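Prolyl endopeptidase (Myxococcus xanthus, PDB 2BKL) probably cleaves oligopeptides after proline, and far less readily after alanine, as a serine protease of the prolyl oligopeptidase family. Local coordinates at residues A41-A46 with L642-A647; A552-V557 with S669-V674; L608-A613 with K626-V631; D614-V619 with A649-A654. All blocks are in the same frame, centred on the assembly; numbering follows the deposited sequence.

Contact 1 of 4, residues A41-A46 with L642-A647; sequences AQNAHA and LLRIEA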
# COMPACT_ATOMS: atom_id res chain seq x y z
N ALA A 41 -27.17 -7.40 9.47
CA ALA A 41 -27.34 -7.72 10.89
C ALA A 41 -26.01 -7.74 11.65
O ALA A 41 -25.94 -7.25 12.78
CB ALA A 41 -28.05 -9.05 11.04
N GLN A 42 -24.96 -8.27 11.02
CA GLN A 42 -23.65 -8.25 11.65
C GLN A 42 -23.14 -6.83 11.85
O GLN A 42 -22.68 -6.48 12.92
CB GLN A 42 -22.64 -9.07 10.85
CG GLN A 42 -22.80 -10.59 10.93
CD GLN A 42 -22.36 -11.20 12.23
OE1 GLN A 42 -21.85 -10.52 13.11
NE2 GLN A 42 -22.57 -12.52 12.36
N ASN A 43 -23.23 -6.00 10.82
CA ASN A 43 -22.80 -4.61 10.94
C ASN A 43 -23.63 -3.86 12.01
O ASN A 43 -23.07 -3.11 12.82
CB ASN A 43 -22.85 -3.89 9.61
CG ASN A 43 -22.45 -2.45 9.72
OD1 ASN A 43 -21.28 -2.13 9.97
ND2 ASN A 43 -23.43 -1.55 9.63
N ALA A 44 -24.94 -4.10 12.03
CA ALA A 44 -25.79 -3.41 12.99
C ALA A 44 -25.38 -3.78 14.41
O ALA A 44 -25.29 -2.93 15.29
CB ALA A 44 -27.27 -3.74 12.74
N HIS A 45 -25.09 -5.07 14.62
CA HIS A 45 -24.63 -5.55 15.91
C HIS A 45 -23.30 -4.90 16.30
O HIS A 45 -23.13 -4.46 17.42
CB HIS A 45 -24.48 -7.08 15.90
CG HIS A 45 -23.85 -7.61 17.13
ND1 HIS A 45 -24.51 -7.68 18.34
CD2 HIS A 45 -22.59 -8.07 17.36
CE1 HIS A 45 -23.69 -8.17 19.26
NE2 HIS A 45 -22.52 -8.42 18.69
N ALA A 46 -22.39 -4.79 15.34
CA ALA A 46 -21.11 -4.20 15.63
C ALA A 46 -21.27 -2.72 16.00
O ALA A 46 -20.68 -2.27 16.96
CB ALA A 46 -20.18 -4.35 14.45
N LEU A 642 -16.67 -8.88 16.25
CA LEU A 642 -17.54 -7.93 15.58
C LEU A 642 -17.14 -7.77 14.14
O LEU A 642 -15.95 -7.69 13.86
CB LEU A 642 -17.49 -6.57 16.29
CG LEU A 642 -17.82 -6.55 17.78
CD1 LEU A 642 -17.60 -5.19 18.39
CD2 LEU A 642 -19.24 -7.00 18.03
N LEU A 643 -18.12 -7.69 13.24
CA LEU A 643 -17.89 -7.37 11.85
C LEU A 643 -18.46 -5.99 11.55
O LEU A 643 -19.67 -5.82 11.47
CB LEU A 643 -18.52 -8.45 10.95
CG LEU A 643 -18.43 -8.19 9.44
CD1 LEU A 643 -17.00 -8.20 8.94
CD2 LEU A 643 -19.26 -9.21 8.66
N ARG A 644 -17.59 -5.01 11.38
CA ARG A 644 -17.96 -3.66 11.03
C ARG A 644 -17.76 -3.44 9.53
O ARG A 644 -16.64 -3.61 9.04
CB ARG A 644 -17.07 -2.72 11.80
CG ARG A 644 -17.38 -1.24 11.65
CD ARG A 644 -16.24 -0.37 12.15
NE ARG A 644 -16.54 1.04 12.19
CZ ARG A 644 -16.46 1.88 11.17
NH1 ARG A 644 -16.11 1.49 9.96
NH2 ARG A 644 -16.77 3.15 11.37
N ILE A 645 -18.80 -3.06 8.79
CA ILE A 645 -18.70 -2.91 7.36
C ILE A 645 -18.79 -1.44 7.00
O ILE A 645 -19.83 -0.81 7.21
CB ILE A 645 -19.78 -3.74 6.64
CG1 ILE A 645 -19.74 -5.23 7.09
CG2 ILE A 645 -19.64 -3.60 5.11
CD1 ILE A 645 -20.92 -6.08 6.53
N GLU A 646 -17.71 -0.89 6.46
CA GLU A 646 -17.72 0.51 6.08
C GLU A 646 -18.48 0.67 4.77
O GLU A 646 -18.24 -0.07 3.83
CB GLU A 646 -16.28 0.97 5.90
CG GLU A 646 -16.07 2.44 5.54
CD GLU A 646 -16.06 3.37 6.73
OE1 GLU A 646 -15.38 3.07 7.74
OE2 GLU A 646 -16.66 4.47 6.61
N ALA A 647 -19.36 1.66 4.74
CA ALA A 647 -20.16 1.92 3.56
C ALA A 647 -19.40 2.73 2.51
O ALA A 647 -18.55 3.54 2.85
CB ALA A 647 -21.44 2.64 3.95
O HOH W 1 -20.81 -8.16 14.19

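Contact 2 of 4, residues A552-V557 with S669-V674; sequences AVVCAV and SFLFQV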
# COMPACT_ATOMS: atom_id res chain seq x y z
N ALA A 552 -6.43 -8.43 22.22
CA ALA A 552 -7.38 -7.99 21.20
C ALA A 552 -6.72 -7.98 19.83
O ALA A 552 -5.49 -7.87 19.70
CB ALA A 552 -7.93 -6.64 21.54
N VAL A 553 -7.56 -8.09 18.80
CA VAL A 553 -7.12 -8.13 17.41
C VAL A 553 -8.03 -7.22 16.61
O VAL A 553 -9.27 -7.33 16.71
CB VAL A 553 -7.23 -9.54 16.85
CG1 VAL A 553 -6.93 -9.62 15.36
CG2 VAL A 553 -6.37 -10.53 17.62
N VAL A 554 -7.44 -6.36 15.82
CA VAL A 554 -8.14 -5.55 14.83
C VAL A 554 -7.65 -6.00 13.46
O VAL A 554 -6.46 -5.91 13.16
CB VAL A 554 -7.91 -4.03 15.02
CG1 VAL A 554 -8.76 -3.26 14.01
CG2 VAL A 554 -8.26 -3.61 16.45
N CYS A 555 -8.58 -6.48 12.63
CA CYS A 555 -8.23 -7.20 11.38
C CYS A 555 -8.97 -6.48 10.28
O CYS A 555 -10.20 -6.54 10.23
CB CYS A 555 -8.64 -8.67 11.52
SG CYS A 555 -8.36 -9.68 10.08
N ALA A 556 -8.27 -5.79 9.40
CA ALA A 556 -8.87 -4.97 8.34
C ALA A 556 -8.72 -5.60 6.98
O ALA A 556 -7.68 -6.18 6.63
CB ALA A 556 -8.25 -3.57 8.32
N VAL A 557 -9.79 -5.46 6.20
CA VAL A 557 -9.89 -5.90 4.79
C VAL A 557 -8.99 -7.09 4.49
O VAL A 557 -8.10 -7.02 3.64
CB VAL A 557 -9.67 -4.73 3.83
CG1 VAL A 557 -10.90 -3.80 3.84
CG2 VAL A 557 -8.42 -3.98 4.10
N SER A 669 -12.17 3.05 20.72
CA SER A 669 -13.13 2.74 21.77
C SER A 669 -13.27 1.21 22.01
O SER A 669 -13.37 0.79 23.15
CB SER A 669 -14.46 3.47 21.57
OG SER A 669 -15.23 2.94 20.52
N PHE A 670 -13.19 0.39 20.96
CA PHE A 670 -13.09 -1.07 21.08
C PHE A 670 -11.88 -1.44 21.94
O PHE A 670 -11.98 -2.22 22.88
CB PHE A 670 -12.98 -1.69 19.67
CG PHE A 670 -12.54 -3.14 19.66
CD1 PHE A 670 -13.43 -4.18 19.97
CD2 PHE A 670 -11.25 -3.46 19.29
CE1 PHE A 670 -13.02 -5.52 19.92
CE2 PHE A 670 -10.84 -4.76 19.25
CZ PHE A 670 -11.73 -5.80 19.57
N LEU A 671 -10.74 -0.86 21.63
CA LEU A 671 -9.52 -1.16 22.38
C LEU A 671 -9.65 -0.76 23.84
O LEU A 671 -9.24 -1.53 24.74
CB LEU A 671 -8.29 -0.52 21.72
CG LEU A 671 -7.91 -1.10 20.35
CD1 LEU A 671 -6.67 -0.42 19.82
CD2 LEU A 671 -7.69 -2.62 20.42
N PHE A 672 -10.17 0.44 24.09
CA PHE A 672 -10.30 0.93 25.46
C PHE A 672 -11.18 -0.02 26.24
O PHE A 672 -10.93 -0.27 27.40
CB PHE A 672 -10.93 2.33 25.49
CG PHE A 672 -10.03 3.44 25.09
CD1 PHE A 672 -8.65 3.30 25.07
CD2 PHE A 672 -10.57 4.67 24.77
CE1 PHE A 672 -7.83 4.38 24.71
CE2 PHE A 672 -9.75 5.74 24.40
CZ PHE A 672 -8.38 5.58 24.38
N GLN A 673 -12.24 -0.53 25.61
CA GLN A 673 -13.15 -1.47 26.28
C GLN A 673 -12.45 -2.78 26.59
O GLN A 673 -12.40 -3.23 27.74
CB GLN A 673 -14.39 -1.74 25.42
CG GLN A 673 -15.31 -2.83 25.96
CD GLN A 673 -16.01 -2.45 27.24
OE1 GLN A 673 -16.21 -3.31 28.11
NE2 GLN A 673 -16.41 -1.19 27.36
N VAL A 674 -11.87 -3.40 25.57
CA VAL A 674 -11.44 -4.79 25.71
C VAL A 674 -10.10 -4.93 26.41
O VAL A 674 -9.84 -5.97 26.99
CB VAL A 674 -11.46 -5.55 24.34
CG1 VAL A 674 -12.85 -5.52 23.75
CG2 VAL A 674 -10.47 -4.99 23.38

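Contact 3 of 4, residues L608-A613 with K626-V631; sequences LLMMAA and KFVAAV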
# COMPACT_ATOMS: atom_id res chain seq x y z
N LEU A 608 -12.10 -9.53 18.98
CA LEU A 608 -11.86 -9.33 17.58
C LEU A 608 -12.74 -8.25 17.01
O LEU A 608 -13.96 -8.31 17.18
CB LEU A 608 -12.08 -10.64 16.83
CG LEU A 608 -11.99 -10.64 15.32
CD1 LEU A 608 -10.58 -10.25 14.88
CD2 LEU A 608 -12.35 -12.02 14.75
N LEU A 609 -12.14 -7.26 16.35
CA LEU A 609 -12.86 -6.28 15.55
C LEU A 609 -12.41 -6.41 14.09
O LEU A 609 -11.25 -6.18 13.77
CB LEU A 609 -12.60 -4.85 16.05
CG LEU A 609 -13.19 -3.69 15.25
CD1 LEU A 609 -14.71 -3.83 15.11
CD2 LEU A 609 -12.82 -2.34 15.86
N MET A 610 -13.33 -6.82 13.22
CA MET A 610 -13.08 -6.99 11.79
C MET A 610 -13.51 -5.70 11.13
O MET A 610 -14.69 -5.32 11.19
CB MET A 610 -14.05 -8.04 11.25
CG MET A 610 -13.74 -9.52 11.20
SD MET A 610 -12.18 -10.05 11.65
CE MET A 610 -11.82 -11.00 10.16
N MET A 611 -12.61 -5.04 10.44
CA MET A 611 -12.91 -3.79 9.75
C MET A 611 -12.97 -4.04 8.25
O MET A 611 -11.96 -4.05 7.53
CB MET A 611 -11.91 -2.71 10.08
CG MET A 611 -11.70 -2.60 11.53
SD MET A 611 -11.13 -1.09 12.32
CE MET A 611 -12.25 0.21 11.66
N ALA A 612 -14.18 -4.21 7.78
CA ALA A 612 -14.44 -4.56 6.38
C ALA A 612 -14.94 -3.34 5.61
O ALA A 612 -15.26 -2.30 6.17
CB ALA A 612 -15.45 -5.67 6.32
N ALA A 613 -14.92 -3.49 4.29
CA ALA A 613 -15.31 -2.45 3.35
C ALA A 613 -16.26 -3.07 2.34
O ALA A 613 -15.96 -4.11 1.75
CB ALA A 613 -14.11 -1.90 2.65
N LYS A 626 -16.54 -15.15 6.61
CA LYS A 626 -16.34 -16.54 7.03
C LYS A 626 -15.55 -16.62 8.35
O LYS A 626 -15.87 -17.45 9.22
CB LYS A 626 -15.66 -17.35 5.96
CG LYS A 626 -16.49 -17.52 4.67
CD LYS A 626 -16.17 -18.80 3.91
CE LYS A 626 -14.73 -18.90 3.50
NZ LYS A 626 -14.49 -20.10 2.61
N PHE A 627 -14.52 -15.79 8.50
CA PHE A 627 -13.69 -15.85 9.69
C PHE A 627 -14.47 -15.38 10.90
O PHE A 627 -14.39 -16.02 11.94
CB PHE A 627 -12.41 -15.04 9.50
CG PHE A 627 -11.39 -15.22 10.59
CD1 PHE A 627 -10.63 -16.37 10.65
CD2 PHE A 627 -11.20 -14.24 11.57
CE1 PHE A 627 -9.64 -16.52 11.60
CE2 PHE A 627 -10.24 -14.40 12.56
CZ PHE A 627 -9.48 -15.54 12.58
N VAL A 628 -15.22 -14.28 10.79
CA VAL A 628 -16.00 -13.80 11.95
C VAL A 628 -17.03 -14.83 12.37
O VAL A 628 -17.24 -15.07 13.57
CB VAL A 628 -16.63 -12.40 11.75
CG1 VAL A 628 -17.93 -12.44 11.04
CG2 VAL A 628 -16.81 -11.72 13.12
N ALA A 629 -17.66 -15.50 11.41
CA ALA A 629 -18.59 -16.56 11.73
C ALA A 629 -17.93 -17.69 12.49
O ALA A 629 -18.45 -18.16 13.50
CB ALA A 629 -19.22 -17.10 10.47
N ALA A 630 -16.73 -18.07 12.07
CA ALA A 630 -15.99 -19.15 12.73
C ALA A 630 -15.61 -18.77 14.18
O ALA A 630 -15.71 -19.57 15.09
CB ALA A 630 -14.76 -19.50 11.92
N VAL A 631 -15.20 -17.52 14.39
CA VAL A 631 -14.80 -17.07 15.71
C VAL A 631 -16.02 -16.92 16.65
O VAL A 631 -15.99 -17.34 17.81
CB VAL A 631 -13.97 -15.78 15.62
CG1 VAL A 631 -13.70 -15.20 16.98
CG2 VAL A 631 -12.66 -16.06 14.89

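Contact 4 of 4, residues D614-V619 with A649-A654; sequences DHDDRV and AGHGGA. With ZAH (N-[(benzyloxy)carbonyl]-L-alanyl-L-proline), chain C.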
# COMPACT_ATOMS: atom_id res chain seq x y z
N ASP A 614 -17.38 -2.40 2.09
CA ASP A 614 -18.44 -2.95 1.24
C ASP A 614 -18.14 -3.03 -0.25
O ASP A 614 -18.81 -3.78 -0.96
CB ASP A 614 -19.80 -2.26 1.48
CG ASP A 614 -19.86 -0.83 1.00
OD1 ASP A 614 -18.85 -0.30 0.51
OD2 ASP A 614 -20.94 -0.18 1.11
N HIS A 615 -17.16 -2.26 -0.73
CA HIS A 615 -16.86 -2.22 -2.16
C HIS A 615 -15.40 -2.56 -2.43
O HIS A 615 -14.81 -2.08 -3.38
CB HIS A 615 -17.18 -0.85 -2.75
CG HIS A 615 -18.59 -0.69 -3.19
ND1 HIS A 615 -19.56 -0.13 -2.38
CD2 HIS A 615 -19.20 -1.02 -4.35
CE1 HIS A 615 -20.71 -0.11 -3.03
NE2 HIS A 615 -20.52 -0.64 -4.23
N ASP A 616 -14.83 -3.43 -1.62
CA ASP A 616 -13.46 -3.89 -1.85
C ASP A 616 -13.43 -4.86 -3.03
O ASP A 616 -13.79 -6.03 -2.93
CB ASP A 616 -12.90 -4.53 -0.58
CG ASP A 616 -11.41 -4.77 -0.65
OD1 ASP A 616 -10.82 -4.76 -1.78
OD2 ASP A 616 -10.77 -4.95 0.41
N ASP A 617 -13.00 -4.32 -4.17
CA ASP A 617 -12.85 -5.09 -5.41
C ASP A 617 -11.44 -5.63 -5.64
O ASP A 617 -11.06 -6.03 -6.75
CB ASP A 617 -13.34 -4.29 -6.65
CG ASP A 617 -12.58 -2.99 -6.88
OD1 ASP A 617 -11.80 -2.57 -6.01
OD2 ASP A 617 -12.76 -2.34 -7.97
N ARG A 618 -10.66 -5.67 -4.59
CA ARG A 618 -9.31 -6.22 -4.62
C ARG A 618 -9.26 -7.49 -3.78
O ARG A 618 -9.03 -8.58 -4.30
CB ARG A 618 -8.30 -5.19 -4.14
CG ARG A 618 -6.86 -5.59 -4.46
CD ARG A 618 -5.75 -4.65 -3.97
NE ARG A 618 -5.97 -3.27 -4.40
CZ ARG A 618 -5.22 -2.24 -4.00
NH1 ARG A 618 -4.15 -2.41 -3.24
NH2 ARG A 618 -5.53 -1.01 -4.39
N VAL A 619 -9.48 -7.32 -2.47
CA VAL A 619 -9.56 -8.41 -1.51
C VAL A 619 -11.00 -8.72 -1.23
O VAL A 619 -11.75 -7.90 -0.70
CB VAL A 619 -8.83 -8.04 -0.20
CG1 VAL A 619 -9.08 -9.09 0.90
CG2 VAL A 619 -7.31 -7.88 -0.47
N ALA A 649 -17.03 2.07 0.39
CA ALA A 649 -15.62 2.00 0.67
C ALA A 649 -14.93 0.92 -0.15
O ALA A 649 -15.38 -0.22 -0.20
CB ALA A 649 -15.40 1.73 2.15
N GLY A 650 -13.82 1.31 -0.77
CA GLY A 650 -12.90 0.39 -1.39
C GLY A 650 -11.88 -0.14 -0.40
O GLY A 650 -12.01 0.05 0.82
N HIS A 651 -10.87 -0.80 -0.95
CA HIS A 651 -9.83 -1.47 -0.18
C HIS A 651 -9.14 -0.54 0.79
O HIS A 651 -8.77 -0.94 1.90
CB HIS A 651 -8.80 -2.09 -1.12
CG HIS A 651 -7.84 -2.98 -0.41
ND1 HIS A 651 -8.24 -4.13 0.22
CD2 HIS A 651 -6.51 -2.85 -0.17
CE1 HIS A 651 -7.20 -4.68 0.82
NE2 HIS A 651 -6.13 -3.95 0.58
N GLY A 652 -9.00 0.72 0.41
CA GLY A 652 -8.38 1.70 1.28
C GLY A 652 -9.34 2.63 1.99
O GLY A 652 -8.92 3.68 2.45
N GLY A 653 -10.62 2.27 2.09
CA GLY A 653 -11.60 3.09 2.78
C GLY A 653 -12.44 3.97 1.86
O GLY A 653 -12.38 3.86 0.63
N ALA A 654 -13.20 4.89 2.46
CA ALA A 654 -14.23 5.66 1.77
C ALA A 654 -13.71 6.99 1.25
O ALA A 654 -14.43 7.69 0.54
CB ALA A 654 -15.43 5.90 2.70
C1 ZAH C . -3.26 -6.13 0.65
O2 ZAH C . -2.10 -6.55 1.33
C3 ZAH C . -3.42 -6.82 -0.73
C4 ZAH C . -3.59 -8.33 -0.60
C5 ZAH C . -2.19 -8.93 -0.71
C6 ZAH C . -1.35 -7.94 -1.47
N7 ZAH C . -2.21 -6.77 -1.58
C8 ZAH C . -1.88 -5.70 -2.29
O9 ZAH C . -2.76 -4.72 -2.38
C10 ZAH C . -0.66 -5.70 -3.24
C11 ZAH C . 0.51 -5.32 -2.33
N14 ZAH C . -0.78 -4.71 -4.28
C15 ZAH C . -1.59 -4.89 -5.30
O16 ZAH C . -2.25 -6.00 -5.47
O17 ZAH C . -1.70 -3.83 -6.26
C18 ZAH C . -2.73 -4.04 -7.26
C19 ZAH C . -3.01 -2.77 -8.08
C20 ZAH C . -2.01 -2.26 -8.91
C21 ZAH C . -2.25 -1.10 -9.65
C22 ZAH C . -3.49 -0.47 -9.57
C23 ZAH C . -4.50 -0.99 -8.76
C24 ZAH C . -4.26 -2.14 -8.01
O HOH W 2 -10.59 -1.33 -3.80

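Contact 1 of 4, residues A41-A46 with L642-A647
In this alpha/beta-hydrolase domain the N-terminal helix 33-51 lies across the edge strand 641-646, with N43 and A46 against L642 to I645. The two segments cross nearly at a right angle, 103° between their N-to-C directions, and their axes come within 6.4 Å. Strand 607-613 pairs with L642, R644 and E646, so the N-H and C=O groups of L643 and I645 face the helix. The side chain of N43 extends with CG anti to the backbone N (chi1 179°), which carries its amide along the helix surface to the strand. There N43 OD1 accepts a bond of 2.9 Å from I645 N, almost straight at 168°, although the donor is tilted out of the amide carbonyl plane. R47, one turn further on, also donates to N43 OD1 and binds the I645 carbonyl, so both backbone polar groups of I645 are held by side chains of the helix. At L643 a water takes over: it accepts from L643 N at 2.9 Å and donates to both O and OE1 of Q42, whose NE2 is held by Q632. The carbonyl of L643 is met by carbon instead, through a CA-H...O contact from N43 CA at 3.4 Å, with A46 CB pressed equally close to this O. The CB of R644 points away from the helix; R644 NH1 forms a salt bridge with E646 OE1 at 2.8 Å and NE another with D666. A46 CB packs on L642 CB, while L642 CD2 lies 3.6 Å from H45 CD2, the two side chains crossing at about a right angle.

Contact 2 of 4, residues A552-V557 with S669-V674
Strand 552-556 and the last turns of helix 657-674 run nearly antiparallel, 164° apart with axes 9.6 Å from each other, and meet where A552 faces F670, L671 and V674. No hydrogen bond crosses the contact, which is mainly apolar. A552 CB is approached by three side chains, most tightly by V674 CG2 at 3.5 Å. That methyl takes the crowded position between its own backbone N and carbonyl carbon, and it also sits above one face of the F670 ring, offset toward the rim. The phenyl group reaches the strand because its CG stands anti to the backbone N (chi1 166°); F670 CE2 comes 4.0 Å from V554 CG2 as the side chains slide past each other in opposite directions. F670 CE2 also lies 3.9 Å from V553 O, and the ring touches L609 on the adjoining strand. L671 completes the layer, its CD2 placed 4.1 Å from V554 CG2. Cutting F670 back to alanine would probably open a gap between the helix and the two strands, taking from V554 CG2 its aromatic neighbour and from V674 CG2 its ring face. The CB of V553 points away from this helix, and its side chain touches V539 and M543 of helix 534-545. Helices on both faces of a mostly parallel sheet mark the alpha/beta-hydrolase fold, in which this C-terminal helix forms part of one covering layer.

Contact 3 of 4, residues L608-A613 with K626-V631
F627 on helix 622-632 reaches down to L608 and M610 on strand 607-613, and its course shows how one aromatic residue can serve several neighbours. With CG anti to the backbone N (chi1 -171°), the ring extends from the helix to the strand. F627 CB lies 4.1 Å from M610 CE. Further out, F627 CD2 meets both that methyl and L608 CD2, the latter at 4.0 Å; M610 and F627 cross at about a right angle. M610 was modelled in two conformations, so the exact place of its CE is doubtful. Next along the ring, F627 CE2 meets L608 CD2 at 3.9 Å. One face of the ring is covered from within the helix, where V631 CG2 stands 3.7 Å above the F627 plane, offset toward the rim. L560 and P595, from loops, pack on the same side chain. The segments belong to the beta-alpha-beta crossover in which helix 622-632 links strands 607-613 and 641-646 of the alpha/beta-hydrolase sheet; helix and strand run nearly antiparallel, 163° apart, with axes 10.0 Å from each other. No hydrogen bond joins them, and apolar branches do all the touching. L608 CD2, after meeting the ring, also contacts V631 CG2 at 4.1 Å, so a single methyl touches two residues one helical turn apart. V628 CB lies 4.1 Å from M610 CG, the two side chains sliding past each other in opposite directions. V628 packs as well on L643 of the next strand, while V631 touches A641 there.

Contact 4 of 4, residues D614-V619 with A649-A654
D616 and H651 meet in a histidine-carboxylate pair that, with S533 touching the imidazole, is consistent with the Ser-His-Asp catalytic triad of the prolyl oligopeptidases. Among the hydrogen bonds, H651 ND1 donates to D616 OD2 at 2.7 Å and 172°; the oxygen is met on its syn side, and lies close to the ring plane. D616 OD1 accepts from R618 N, an Asx turn, and from V619 N, completing an Asx motif, each at 3.0 Å and from the same face; together they help fix the rotation of the carboxylate. With an alanine in place of D616, H651 ND1 would probably be left without its acceptor and the imidazole freer to turn, while two backbone N-H groups would lose theirs. Nearer the strand ends, D614 OD1 accepts from A649 N on its syn side, D614 OD2 takes N648 N, and H615 N binds A649 O at 2.8 Å. Water joins D617 OD1 to H651 N. Packing brings V619 CG2 to 3.5 Å from H651 CE1. The guanidinium of R618, its plane turned 33° from the imidazole, has H651 CD2 over one face and C24 of the bound benzyloxycarbonyl-Ala-Pro over the opposite face. A salt bridge from its NE to D145 helps to position it. In its own plane, R618 NH1 donates to ligand O9 at 2.8 Å, and H651 NE2 lies 3.6 Å from ligand C1.

Overall arrangement
From the N terminus, contact 1 closes the longest loop: helix 33-51 returns to the edge strand 641-646 across almost 600 residues, the propeller among them, so the chain's start is built onto the hydrolase sheet. Contact 2 begins inside that loop and ends beyond it, at the C-terminal helix 657-674, so the two cross. Contact 3 spans a short excursion enclosed by both. Contact 4 starts within contact 3's loop and ends past contact 1's strand; it crosses both but stays within contact 2's span. Strands 552-556, 607-613 and 641-646 lie side by side, linking contacts 1 to 3 through one sheet, and the loops following the latter two carry contact 4.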